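Local coordinates for spindle assembly checkpoint serine/threonine-protein kinase BUB1 (Saccharomyces cerevisiae, PDB 3ESL) that acts in the mitotic spindle assembly checkpoint, delaying anaphase until chromosomes are bioriented, the fragment here being the conserved N-terminal domain of this kinase, at residues N93-S98 against A128-E133. Numbering follows the deposited sequence.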
ATOM      1  N   ASN A  93       2.630 -12.891   3.959  1.00 34.25           N
ATOM      2  CA  ASN A  93       2.179 -14.245   4.299  1.00 36.95           C
ATOM      3  C   ASN A  93       0.703 -14.299   4.721  1.00 35.55           C
ATOM      4  O   ASN A  93       0.255 -15.272   5.318  1.00 35.03           O
ATOM      5  CB  ASN A  93       3.077 -14.837   5.394  1.00 41.72           C
ATOM      6  CG  ASN A  93       2.892 -14.155   6.742  1.00 45.64           C
ATOM      7  OD1 ASN A  93       2.513 -12.982   6.819  1.00 49.99           O
ATOM      8  ND2 ASN A  93       3.158 -14.894   7.818  1.00 48.80           N
ATOM      9  N   ASN A  94      -0.054 -13.245   4.413  1.00 32.88           N
ATOM     10  CA  ASN A  94      -1.439 -13.146   4.869  1.00 30.22           C
ATOM     11  C   ASN A  94      -2.325 -12.540   3.797  1.00 29.25           C
ATOM     12  O   ASN A  94      -2.465 -11.316   3.743  1.00 26.49           O
ATOM     13  CB  ASN A  94      -1.511 -12.299   6.151  1.00 30.09           C
ATOM     14  CG  ASN A  94      -2.857 -12.382   6.850  1.00 28.69           C
ATOM     15  OD1 ASN A  94      -3.909 -12.580   6.230  1.00 28.09           O
ATOM     16  ND2 ASN A  94      -2.829 -12.217   8.167  1.00 33.98           N
ATOM     17  N   PHE A  95      -2.923 -13.385   2.959  1.00 26.51           N
ATOM     18  CA  PHE A  95      -3.764 -12.907   1.863  1.00 25.64           C
ATOM     19  C   PHE A  95      -4.932 -12.055   2.362  1.00 26.34           C
ATOM     20  O   PHE A  95      -5.210 -10.995   1.811  1.00 23.17           O
ATOM     21  CB  PHE A  95      -4.324 -14.048   1.000  1.00 26.83           C
ATOM     22  CG  PHE A  95      -5.397 -13.596   0.047  1.00 25.28           C
ATOM     23  CD1 PHE A  95      -5.058 -12.983  -1.161  1.00 26.08           C
ATOM     24  CD2 PHE A  95      -6.745 -13.711   0.381  1.00 24.87           C
ATOM     25  CE1 PHE A  95      -6.048 -12.534  -2.035  1.00 26.32           C
ATOM     26  CE2 PHE A  95      -7.741 -13.271  -0.485  1.00 26.36           C
ATOM     27  CZ  PHE A  95      -7.393 -12.674  -1.701  1.00 26.91           C
ATOM     28  N   HIS A  96      -5.619 -12.531   3.399  1.00 24.68           N
ATOM     29  CA  HIS A  96      -6.815 -11.827   3.845  1.00 24.98           C
ATOM     30  C   HIS A  96      -6.527 -10.422   4.359  1.00 25.37           C
ATOM     31  O   HIS A  96      -7.267  -9.493   4.052  1.00 24.41           O
ATOM     32  CB  HIS A  96      -7.614 -12.652   4.846  1.00 31.40           C
ATOM     33  CG  HIS A  96      -8.354 -13.778   4.203  1.00 34.02           C
ATOM     34  ND1 HIS A  96      -9.422 -13.574   3.357  1.00 36.21           N
ATOM     35  CD2 HIS A  96      -8.162 -15.118   4.253  1.00 40.10           C
ATOM     36  CE1 HIS A  96      -9.865 -14.740   2.923  1.00 38.00           C
ATOM     37  NE2 HIS A  96      -9.120 -15.693   3.454  1.00 38.40           N
ATOM     38  N   GLU A  97      -5.456 -10.278   5.124  1.00 21.82           N
ATOM     39  CA  GLU A  97      -5.073  -8.955   5.614  1.00 23.83           C
ATOM     40  C   GLU A  97      -4.554  -8.084   4.482  1.00 23.24           C
ATOM     41  O   GLU A  97      -4.847  -6.896   4.450  1.00 19.54           O
ATOM     42  CB  GLU A  97      -4.074  -9.058   6.765  1.00 23.91           C
ATOM     43  CG  GLU A  97      -4.764  -9.517   8.056  1.00 31.15           C
ATOM     44  CD  GLU A  97      -5.926  -8.608   8.442  1.00 35.83           C
ATOM     45  OE1 GLU A  97      -5.683  -7.400   8.633  1.00 31.97           O
ATOM     46  OE2 GLU A  97      -7.085  -9.090   8.531  1.00 41.10           O
ATOM     47  N   SER A  98      -3.810  -8.682   3.547  1.00 21.15           N
ATOM     48  CA  SER A  98      -3.398  -7.940   2.327  1.00 21.01           C
ATOM     49  C   SER A  98      -4.605  -7.435   1.541  1.00 20.13           C
ATOM     50  O   SER A  98      -4.696  -6.239   1.226  1.00 19.62           O
ATOM     51  CB  SER A  98      -2.492  -8.787   1.412  1.00 19.83           C
ATOM     52  OG  SER A  98      -1.234  -9.023   2.025  1.00 20.97           O
ATOM     53  N   ALA A 128      -3.281 -15.174  -5.893  1.00 29.03           N
ATOM     54  CA  ALA A 128      -4.247 -15.951  -5.111  1.00 28.99           C
ATOM     55  C   ALA A 128      -5.165 -16.764  -6.013  1.00 29.43           C
ATOM     56  O   ALA A 128      -6.095 -17.407  -5.533  1.00 29.30           O
ATOM     57  CB  ALA A 128      -5.079 -15.044  -4.217  1.00 27.51           C
ATOM     58  N   GLN A 129      -4.915 -16.710  -7.322  1.00 30.34           N
ATOM     59  CA  GLN A 129      -5.685 -17.463  -8.314  1.00 30.27           C
ATOM     60  C   GLN A 129      -7.146 -17.017  -8.466  1.00 31.30           C
ATOM     61  O   GLN A 129      -8.009 -17.797  -8.873  1.00 32.50           O
ATOM     62  CB  GLN A 129      -5.571 -18.988  -8.077  1.00 30.93           C
ATOM     63  CG  GLN A 129      -4.168 -19.466  -7.778  1.00 29.10           C
ATOM     64  CD  GLN A 129      -4.043 -20.019  -6.383  1.00 27.84           C
ATOM     65  OE1 GLN A 129      -4.725 -20.984  -6.032  1.00 29.13           O
ATOM     66  NE2 GLN A 129      -3.148 -19.448  -5.589  1.00 30.76           N
ATOM     67  N   PHE A 130      -7.432 -15.757  -8.127  1.00 27.35           N
ATOM     68  CA  PHE A 130      -8.693 -15.152  -8.506  1.00 27.00           C
ATOM     69  C   PHE A 130      -8.462 -14.543  -9.884  1.00 30.01           C
ATOM     70  O   PHE A 130      -8.426 -13.320 -10.049  1.00 28.50           O
ATOM     71  CB  PHE A 130      -9.152 -14.084  -7.493  1.00 25.33           C
ATOM     72  CG  PHE A 130      -9.593 -14.646  -6.161  1.00 26.19           C
ATOM     73  CD1 PHE A 130     -10.826 -15.292  -6.029  1.00 29.42           C
ATOM     74  CD2 PHE A 130      -8.777 -14.530  -5.041  1.00 26.88           C
ATOM     75  CE1 PHE A 130     -11.234 -15.808  -4.786  1.00 28.38           C
ATOM     76  CE2 PHE A 130      -9.172 -15.035  -3.804  1.00 25.69           C
ATOM     77  CZ  PHE A 130     -10.398 -15.673  -3.675  1.00 27.18           C
ATOM     78  N   PHE A 131      -8.291 -15.410 -10.879  1.00 28.91           N
ATOM     79  CA  PHE A 131      -7.756 -14.986 -12.171  1.00 31.83           C
ATOM     80  C   PHE A 131      -8.624 -13.967 -12.903  1.00 32.97           C
ATOM     81  O   PHE A 131      -8.128 -12.928 -13.361  1.00 32.88           O
ATOM     82  CB  PHE A 131      -7.436 -16.209 -13.055  1.00 31.41           C
ATOM     83  CG  PHE A 131      -6.287 -17.039 -12.541  1.00 29.73           C
ATOM     84  CD1 PHE A 131      -4.998 -16.522 -12.501  1.00 30.89           C
ATOM     85  CD2 PHE A 131      -6.501 -18.347 -12.102  1.00 34.27           C
ATOM     86  CE1 PHE A 131      -3.936 -17.279 -12.017  1.00 34.03           C
ATOM     87  CE2 PHE A 131      -5.447 -19.119 -11.625  1.00 32.79           C
ATOM     88  CZ  PHE A 131      -4.162 -18.587 -11.578  1.00 34.28           C
ATOM     89  N   LEU A 132      -9.919 -14.239 -12.997  1.00 33.52           N
ATOM     90  CA  LEU A 132     -10.794 -13.365 -13.770  1.00 35.56           C
ATOM     91  C   LEU A 132     -11.188 -12.094 -13.002  1.00 34.04           C
ATOM     92  O   LEU A 132     -11.410 -11.043 -13.605  1.00 34.26           O
ATOM     93  CB  LEU A 132     -12.005 -14.132 -14.325  1.00 39.75           C
ATOM     94  CG  LEU A 132     -11.625 -15.319 -15.237  1.00 40.80           C
ATOM     95  CD1 LEU A 132     -12.839 -16.148 -15.629  1.00 43.69           C
ATOM     96  CD2 LEU A 132     -10.830 -14.884 -16.474  1.00 42.03           C
ATOM     97  N   GLU A 133     -11.226 -12.189 -11.675  1.00 31.67           N
ATOM     98  CA  GLU A 133     -11.415 -11.001 -10.836  1.00 29.67           C
ATOM     99  C   GLU A 133     -10.243 -10.034 -11.014  1.00 26.66           C
ATOM    100  O   GLU A 133     -10.446  -8.811 -11.073  1.00 27.83           O
ATOM    101  CB  GLU A 133     -11.566 -11.380  -9.363  1.00 30.68           C
ATOM    102  CG  GLU A 133     -12.862 -12.129  -9.041  1.00 37.01           C
ATOM    103  CD  GLU A 133     -12.724 -13.649  -9.109  1.00 40.32           C
ATOM    104  OE1 GLU A 133     -11.822 -14.169  -9.805  1.00 39.64           O
ATOM    105  OE2 GLU A 133     -13.536 -14.335  -8.450  1.00 45.88           O
TER
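One aromatic ring carries the whole 93-98 side of this contact: Phe95 meets both Ala128 and Phe130, and no hydrogen bond crosses between the segments. The Phe95 and Phe130 rings form a weak, strongly offset pair, their planes tilted by 29°. Their centroids are 5.8 Å apart. The two side chains meet at a slant, Phe95 CZ resting 3.6 Å from Phe130 CE2. Beside this pair the methyl group CB of Ala128 packs 3.5 Å from Phe95 CE1. Both CE1 and CZ of Phe95 are brought against these partners by a chi1 of 169°, which sets CG anti to the backbone N. In the all-alpha TPR-like array of the BUB1 N-terminal domain, Phe95, in the first turn of helix 95-108, packs on the turn that links helix 115-127 to helix 131-143. Asn94 caps helix 95-108, its OD1 accepting from Glu97 N at 3.0 Å, while Gln129, at positive phi, closes helix 115-127 in a Schellman motif that leads into Phe130 at the next N-cap. Leu124 of helix 115-127 and Arg185 of helix 177-186 also touch Phe95, and Arg185 makes a cation-pi contact with Phe130. Were Phe95 an alanine, a gap would probably open beside the Ala128 methyl, and the Phe130 ring would lose its aromatic neighbour from helix 95-108.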